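Local coordinates for D-glycero-D-manno-heptose 1-phosphate kinase (Bacteroides thetaiotaomicron, PDB 3K85), which probably phosphorylates a sugar phosphate with ATP, as a GHMP-family kinase named for D-glycero-D-manno-heptose 1-phosphate, at residues Lys125-Ile128 / Glu129-Ser132; Met187-Trp190 / Ile191-Leu195. All coordinates share one frame; numbering follows the deposited sequence.

Contact 1. Residues Lys125-Ile128 / Glu129-Ser132; sequences KAFI and EWLS
Phe127 and Trp130 meet one turn apart near the C-terminal end of helix 115-131, and the indole touches the phenyl ring through a single corner. Phe127 CD1 lies 3.8 Å from Trp130 CD1, the pyrrole-side carbon of the indole, and sits at the indole's edge, near its plane. The two planes are inclined at 37°, with the phenyl and five-membered-ring centroids 5.9 Å apart. The rings are brought together by different first torsions: Phe127 puts CG anti to its carbonyl carbon (chi1 -83°), whereas Trp130 puts CG anti to its backbone N (chi1 170°). Leu131 runs alongside Phe127, pointing the same way, and its CD1 reaches the edge of the phenyl ring at 4.1 Å from Phe127 CD1. Its other methyl, CD2, sits over one face of the indole, offset toward the rim, so the leucine fork is shared between both rings.

The backbone beneath is ordinary helix. Glu129 N bonds to Lys125 O at 2.9 Å, Trp130 N to Ala126 O at 2.7 Å and Leu131 N to Phe127 O at 2.6 Å. Ser132 then turns to positive phi and ends the helix in a Schellman motif. Phe127 and Leu131 face helix 79-91 through Val84, Tyr85 and Ile88, while Ala126 and Trp130 lie on strand 39-47 at Ile45.

With no side-chain hydrogen bond or salt bridge across it, this last turn depends on apolar packing and main-chain bonds, and its aromatic and leucine side chains join the helix to its neighbours in the N-terminal GHMP domain.

Contact 2. Residues Met187-Trp190 / Ile191-Leu195; sequences MKRW and IVDEL
The start of helix 189-197, with Lys188 at its N-cap position, forms this contact just after strand 179-185. Lys188 O accepts the opening bonds: a weak one from Ile191 N at 3.0 Å and a straighter one from Val192 N at 3.3 Å. Asp193 N to Arg189 O and Glu194 N to Trp190 O, both 2.9 Å, carry the helix on; the donor of the latter stands 38° out of the carbonyl plane.

Trp190 CG is wedged between backbone N and carbonyl carbon (chi1 79°), which lays the indole over the next residue. Ile191 CG1 then lies over the centre of the six-membered ring, 3.5 Å from its centroid and only 14° off the normal, a CH-pi contact between neighbours in sequence. The Ile191 branch continues to CD1, which comes within 4.0 Å of Lys188 NZ. Just before the helix, the CB of selenomethionine Met187 rests against Val192 CG2 at 3.7 Å, and Met187 also lies on Phe169 and Leu247.

Along the exposed flank, the Arg189 chain passes Asp193, whose OD2 approaches Arg189 CG at 3.4 Å. That oxygen lies well out of the guanidinium plane, where the guanidinium cannot donate to it. Lys188 NZ makes a long, weak ion pair with Asp137 of the second subunit.

The helix start is thus amphipathic: Ile191 and Val192, with Met187 just ahead of them, provide apolar packing, while Arg189 and Asp193 attract each other, probably only modestly, through charges that form no salt bridge.

How the contacts relate
Contacts 1 and 2 lie in separate parts of the chain, their centres 33 Å apart and their nearest atoms about 20 Å apart, and share no helix. Each is a local contact at a helix end, but at opposite ends: contact 1 closes helix 115-131, and contact 2 opens helix 189-197. Contact 1 is partly buried, between helix 79-91 and strands 4-15 and 39-47; contact 2 is a surface contact beside strand 169-175 and helix 251-264. Their tryptophans differ accordingly. One joins an apolar cluster with a phenylalanine and a leucine, the other is exposed and covers an isoleucine, with charged residues nearby and the second subunit within reach.

Contact 1. Residues Lys125-Ile128 / Glu129-Ser132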
ATOM      1  N   LYS A 125      -9.969 -12.260  17.021  1.00 24.91           N
ATOM      2  CA  LYS A 125      -9.245 -11.135  17.573  1.00 24.69           C
ATOM      3  C   LYS A 125      -9.508 -10.984  19.065  1.00 24.30           C
ATOM      4  O   LYS A 125      -8.585 -10.682  19.834  1.00 24.53           O
ATOM      5  CB  LYS A 125      -9.606  -9.849  16.829  1.00 28.38           C
ATOM      6  CG  LYS A 125      -8.511  -9.363  15.889  1.00 35.35           C
ATOM      7  CD  LYS A 125      -7.221  -9.105  16.674  1.00 40.86           C
ATOM      8  CE  LYS A 125      -6.171  -8.412  15.829  1.00 44.14           C
ATOM      9  NZ  LYS A 125      -5.977  -9.122  14.538  1.00 49.62           N
ATOM     10  N   ALA A 126     -10.750 -11.201  19.494  1.00 22.16           N
ATOM     11  CA  ALA A 126     -11.040 -11.076  20.918  1.00 22.94           C
ATOM     12  C   ALA A 126     -10.244 -12.140  21.662  1.00 23.55           C
ATOM     13  O   ALA A 126      -9.604 -11.839  22.664  1.00 22.13           O
ATOM     14  CB  ALA A 126     -12.526 -11.244  21.186  1.00 24.30           C
ATOM     15  N   PHE A 127     -10.269 -13.378  21.165  1.00 24.19           N
ATOM     16  CA  PHE A 127      -9.515 -14.456  21.808  1.00 25.77           C
ATOM     17  C   PHE A 127      -8.011 -14.169  21.802  1.00 25.59           C
ATOM     18  O   PHE A 127      -7.339 -14.350  22.827  1.00 26.44           O
ATOM     19  CB  PHE A 127      -9.803 -15.813  21.138  1.00 25.48           C
ATOM     20  CG  PHE A 127     -11.059 -16.484  21.645  1.00 29.00           C
ATOM     21  CD1 PHE A 127     -11.083 -17.094  22.899  1.00 29.35           C
ATOM     22  CD2 PHE A 127     -12.228 -16.477  20.887  1.00 30.10           C
ATOM     23  CE1 PHE A 127     -12.256 -17.686  23.385  1.00 29.81           C
ATOM     24  CE2 PHE A 127     -13.397 -17.059  21.364  1.00 29.49           C
ATOM     25  CZ  PHE A 127     -13.409 -17.666  22.616  1.00 28.49           C
ATOM     26  N   ILE A 128      -7.487 -13.710  20.667  1.00 22.85           N
ATOM     27  CA  ILE A 128      -6.059 -13.396  20.576  1.00 23.52           C
ATOM     28  C   ILE A 128      -5.683 -12.345  21.625  1.00 24.92           C
ATOM     29  O   ILE A 128      -4.706 -12.506  22.363  1.00 25.08           O
ATOM     30  CB  ILE A 128      -5.696 -12.858  19.175  1.00 24.53           C
ATOM     31  CG1 ILE A 128      -5.978 -13.935  18.123  1.00 21.59           C
ATOM     32  CG2 ILE A 128      -4.239 -12.398  19.156  1.00 22.14           C
ATOM     33  CD1 ILE A 128      -5.872 -13.454  16.684  1.00 23.56           C
ATOM     34  N   GLU A 129      -6.462 -11.269  21.686  1.00 24.58           N
ATOM     35  CA  GLU A 129      -6.239 -10.199  22.661  1.00 27.53           C
ATOM     36  C   GLU A 129      -6.351 -10.786  24.074  1.00 27.58           C
ATOM     37  O   GLU A 129      -5.509 -10.556  24.944  1.00 28.36           O
ATOM     38  CB  GLU A 129      -7.306  -9.116  22.468  1.00 28.82           C
ATOM     39  CG  GLU A 129      -7.114  -7.872  23.302  1.00 31.96           C
ATOM     40  CD  GLU A 129      -5.799  -7.183  23.014  1.00 33.55           C
ATOM     41  OE1 GLU A 129      -5.442  -7.056  21.821  1.00 34.68           O
ATOM     42  OE2 GLU A 129      -5.129  -6.763  23.986  1.00 36.15           O
ATOM     43  N   TRP A 130      -7.416 -11.547  24.273  1.00 28.19           N
ATOM     44  CA  TRP A 130      -7.732 -12.226  25.528  1.00 30.02           C
ATOM     45  C   TRP A 130      -6.570 -13.131  25.998  1.00 29.88           C
ATOM     46  O   TRP A 130      -6.013 -12.937  27.080  1.00 27.87           O
ATOM     47  CB  TRP A 130      -9.031 -13.024  25.278  1.00 30.66           C
ATOM     48  CG  TRP A 130      -9.547 -14.027  26.298  1.00 35.17           C
ATOM     49  CD1 TRP A 130     -10.414 -15.072  26.043  1.00 34.81           C
ATOM     50  CD2 TRP A 130      -9.286 -14.065  27.701  1.00 35.03           C
ATOM     51  NE1 TRP A 130     -10.702 -15.748  27.199  1.00 37.10           N
ATOM     52  CE2 TRP A 130     -10.025 -15.153  28.232  1.00 37.95           C
ATOM     53  CE3 TRP A 130      -8.505 -13.292  28.565  1.00 38.73           C
ATOM     54  CZ2 TRP A 130      -9.997 -15.481  29.590  1.00 38.99           C
ATOM     55  CZ3 TRP A 130      -8.479 -13.619  29.918  1.00 40.90           C
ATOM     56  CH2 TRP A 130      -9.221 -14.705  30.415  1.00 42.15           C
ATOM     57  N   LEU A 131      -6.176 -14.089  25.165  1.00 30.52           N
ATOM     58  CA  LEU A 131      -5.130 -15.036  25.552  1.00 33.15           C
ATOM     59  C   LEU A 131      -3.710 -14.777  25.016  1.00 35.00           C
ATOM     60  O   LEU A 131      -2.898 -15.701  24.954  1.00 36.19           O
ATOM     61  CB  LEU A 131      -5.579 -16.444  25.153  1.00 31.03           C
ATOM     62  CG  LEU A 131      -7.071 -16.726  25.404  1.00 31.20           C
ATOM     63  CD1 LEU A 131      -7.508 -17.950  24.629  1.00 32.94           C
ATOM     64  CD2 LEU A 131      -7.326 -16.896  26.880  1.00 31.83           C
ATOM     65  N   SER A 132      -3.409 -13.532  24.651  1.00 35.60           N
ATOM     66  CA  SER A 132      -2.089 -13.178  24.119  1.00 35.67           C
ATOM     67  C   SER A 132      -1.550 -14.240  23.161  1.00 35.53           C
ATOM     68  O   SER A 132      -0.402 -14.670  23.279  1.00 35.12           O
ATOM     69  CB  SER A 132      -1.087 -12.982  25.257  1.00 35.11           C
ATOM     70  OG  SER A 132      -1.493 -11.937  26.124  1.00 38.24           O
TER

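Contact 2. Residues Met187-Trp190 / Ile191-Leu195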
HETATM    1  N   MSE A 187      -3.916   4.443   0.036  1.00 31.28           N
HETATM    2  CA  MSE A 187      -4.759   5.181  -0.890  1.00 33.18           C
HETATM    3  C   MSE A 187      -4.764   6.663  -0.548  1.00 32.01           C
HETATM    4  O   MSE A 187      -5.068   7.037   0.581  1.00 31.62           O
HETATM    5  CB  MSE A 187      -6.188   4.632  -0.872  1.00 36.92           C
HETATM    6  CG  MSE A 187      -6.352   3.286  -1.563  1.00 46.57           C
HETATM    7 SE   MSE A 187      -6.078   3.318  -3.513  1.00 61.35          SE
HETATM    8  CE  MSE A 187      -7.656   4.313  -4.003  1.00 54.73           C
ATOM      9  N   LYS A 188      -4.402   7.505  -1.510  1.00 30.88           N
ATOM     10  CA  LYS A 188      -4.422   8.945  -1.278  1.00 32.89           C
ATOM     11  C   LYS A 188      -5.824   9.355  -0.790  1.00 30.09           C
ATOM     12  O   LYS A 188      -6.831   8.894  -1.315  1.00 28.60           O
ATOM     13  CB  LYS A 188      -4.047   9.697  -2.561  1.00 36.24           C
ATOM     14  CG  LYS A 188      -2.581   9.505  -2.952  1.00 42.65           C
ATOM     15  CD  LYS A 188      -2.027  10.689  -3.734  1.00 47.75           C
ATOM     16  CE  LYS A 188      -2.612  10.775  -5.149  1.00 52.06           C
ATOM     17  NZ  LYS A 188      -2.124   9.686  -6.056  1.00 53.26           N
ATOM     18  N   ARG A 189      -5.885  10.208   0.223  1.00 28.31           N
ATOM     19  CA  ARG A 189      -7.164  10.624   0.782  1.00 27.75           C
ATOM     20  C   ARG A 189      -8.166  11.177  -0.233  1.00 26.68           C
ATOM     21  O   ARG A 189      -9.363  10.888  -0.140  1.00 28.01           O
ATOM     22  CB  ARG A 189      -6.957  11.661   1.899  1.00 29.37           C
ATOM     23  CG  ARG A 189      -8.269  12.084   2.553  1.00 31.52           C
ATOM     24  CD  ARG A 189      -8.092  13.208   3.552  1.00 34.36           C
ATOM     25  NE  ARG A 189      -7.619  14.439   2.927  1.00 35.12           N
ATOM     26  CZ  ARG A 189      -7.405  15.574   3.588  1.00 37.30           C
ATOM     27  NH1 ARG A 189      -7.623  15.630   4.899  1.00 35.45           N
ATOM     28  NH2 ARG A 189      -6.975  16.653   2.940  1.00 37.29           N
ATOM     29  N   TRP A 190      -7.699  11.968  -1.191  1.00 22.64           N
ATOM     30  CA  TRP A 190      -8.613  12.531  -2.164  1.00 22.46           C
ATOM     31  C   TRP A 190      -9.250  11.490  -3.080  1.00 21.51           C
ATOM     32  O   TRP A 190     -10.357  11.692  -3.573  1.00 21.41           O
ATOM     33  CB  TRP A 190      -7.923  13.611  -2.999  1.00 22.43           C
ATOM     34  CG  TRP A 190      -7.040  13.095  -4.090  1.00 25.05           C
ATOM     35  CD1 TRP A 190      -5.690  12.943  -4.044  1.00 25.75           C
ATOM     36  CD2 TRP A 190      -7.444  12.694  -5.408  1.00 25.89           C
ATOM     37  NE1 TRP A 190      -5.222  12.477  -5.245  1.00 26.77           N
ATOM     38  CE2 TRP A 190      -6.277  12.316  -6.103  1.00 28.63           C
ATOM     39  CE3 TRP A 190      -8.675  12.618  -6.065  1.00 24.37           C
ATOM     40  CZ2 TRP A 190      -6.307  11.866  -7.434  1.00 27.47           C
ATOM     41  CZ3 TRP A 190      -8.704  12.167  -7.389  1.00 25.44           C
ATOM     42  CH2 TRP A 190      -7.527  11.800  -8.054  1.00 26.44           C
ATOM     43  N   ILE A 191      -8.562  10.379  -3.315  1.00 22.32           N
ATOM     44  CA  ILE A 191      -9.115   9.322  -4.172  1.00 22.50           C
ATOM     45  C   ILE A 191     -10.227   8.620  -3.394  1.00 22.24           C
ATOM     46  O   ILE A 191     -11.293   8.302  -3.933  1.00 22.23           O
ATOM     47  CB  ILE A 191      -8.019   8.292  -4.570  1.00 22.49           C
ATOM     48  CG1 ILE A 191      -7.012   8.959  -5.509  1.00 18.57           C
ATOM     49  CG2 ILE A 191      -8.645   7.064  -5.223  1.00 19.02           C
ATOM     50  CD1 ILE A 191      -5.828   8.083  -5.826  1.00 18.20           C
ATOM     51  N   VAL A 192      -9.975   8.407  -2.111  1.00 21.71           N
ATOM     52  CA  VAL A 192     -10.944   7.755  -1.249  1.00 23.24           C
ATOM     53  C   VAL A 192     -12.188   8.618  -1.127  1.00 24.72           C
ATOM     54  O   VAL A 192     -13.306   8.113  -1.248  1.00 23.67           O
ATOM     55  CB  VAL A 192     -10.364   7.507   0.146  1.00 22.98           C
ATOM     56  CG1 VAL A 192     -11.409   6.839   1.037  1.00 21.57           C
ATOM     57  CG2 VAL A 192      -9.127   6.636   0.026  1.00 22.61           C
ATOM     58  N   ASP A 193     -11.995   9.914  -0.875  1.00 25.20           N
ATOM     59  CA  ASP A 193     -13.122  10.841  -0.780  1.00 27.90           C
ATOM     60  C   ASP A 193     -13.862  10.925  -2.123  1.00 27.88           C
ATOM     61  O   ASP A 193     -15.095  10.952  -2.165  1.00 28.95           O
ATOM     62  CB  ASP A 193     -12.654  12.249  -0.381  1.00 28.84           C
ATOM     63  CG  ASP A 193     -12.363  12.368   1.097  1.00 30.17           C
ATOM     64  OD1 ASP A 193     -13.156  11.850   1.911  1.00 32.85           O
ATOM     65  OD2 ASP A 193     -11.350  12.995   1.451  1.00 32.59           O
ATOM     66  N   GLU A 194     -13.113  10.968  -3.218  1.00 28.02           N
ATOM     67  CA  GLU A 194     -13.741  11.038  -4.532  1.00 29.76           C
ATOM     68  C   GLU A 194     -14.561   9.786  -4.784  1.00 31.04           C
ATOM     69  O   GLU A 194     -15.678   9.872  -5.287  1.00 30.66           O
ATOM     70  CB  GLU A 194     -12.696  11.169  -5.640  1.00 30.26           C
ATOM     71  CG  GLU A 194     -13.300  11.317  -7.034  1.00 29.90           C
ATOM     72  CD  GLU A 194     -14.072  12.623  -7.213  1.00 31.89           C
ATOM     73  OE1 GLU A 194     -14.253  13.362  -6.219  1.00 32.12           O
ATOM     74  OE2 GLU A 194     -14.502  12.908  -8.354  1.00 31.03           O
ATOM     75  N   LEU A 195     -13.998   8.625  -4.444  1.00 29.98           N
ATOM     76  CA  LEU A 195     -14.694   7.365  -4.649  1.00 29.26           C
ATOM     77  C   LEU A 195     -15.929   7.278  -3.754  1.00 30.78           C
ATOM     78  O   LEU A 195     -16.984   6.820  -4.195  1.00 30.68           O
ATOM     79  CB  LEU A 195     -13.763   6.174  -4.369  1.00 29.53           C
ATOM     80  CG  LEU A 195     -14.268   4.817  -4.883  1.00 30.99           C
ATOM     81  CD1 LEU A 195     -14.152   4.761  -6.408  1.00 28.26           C
ATOM     82  CD2 LEU A 195     -13.467   3.694  -4.260  1.00 31.91           C
TER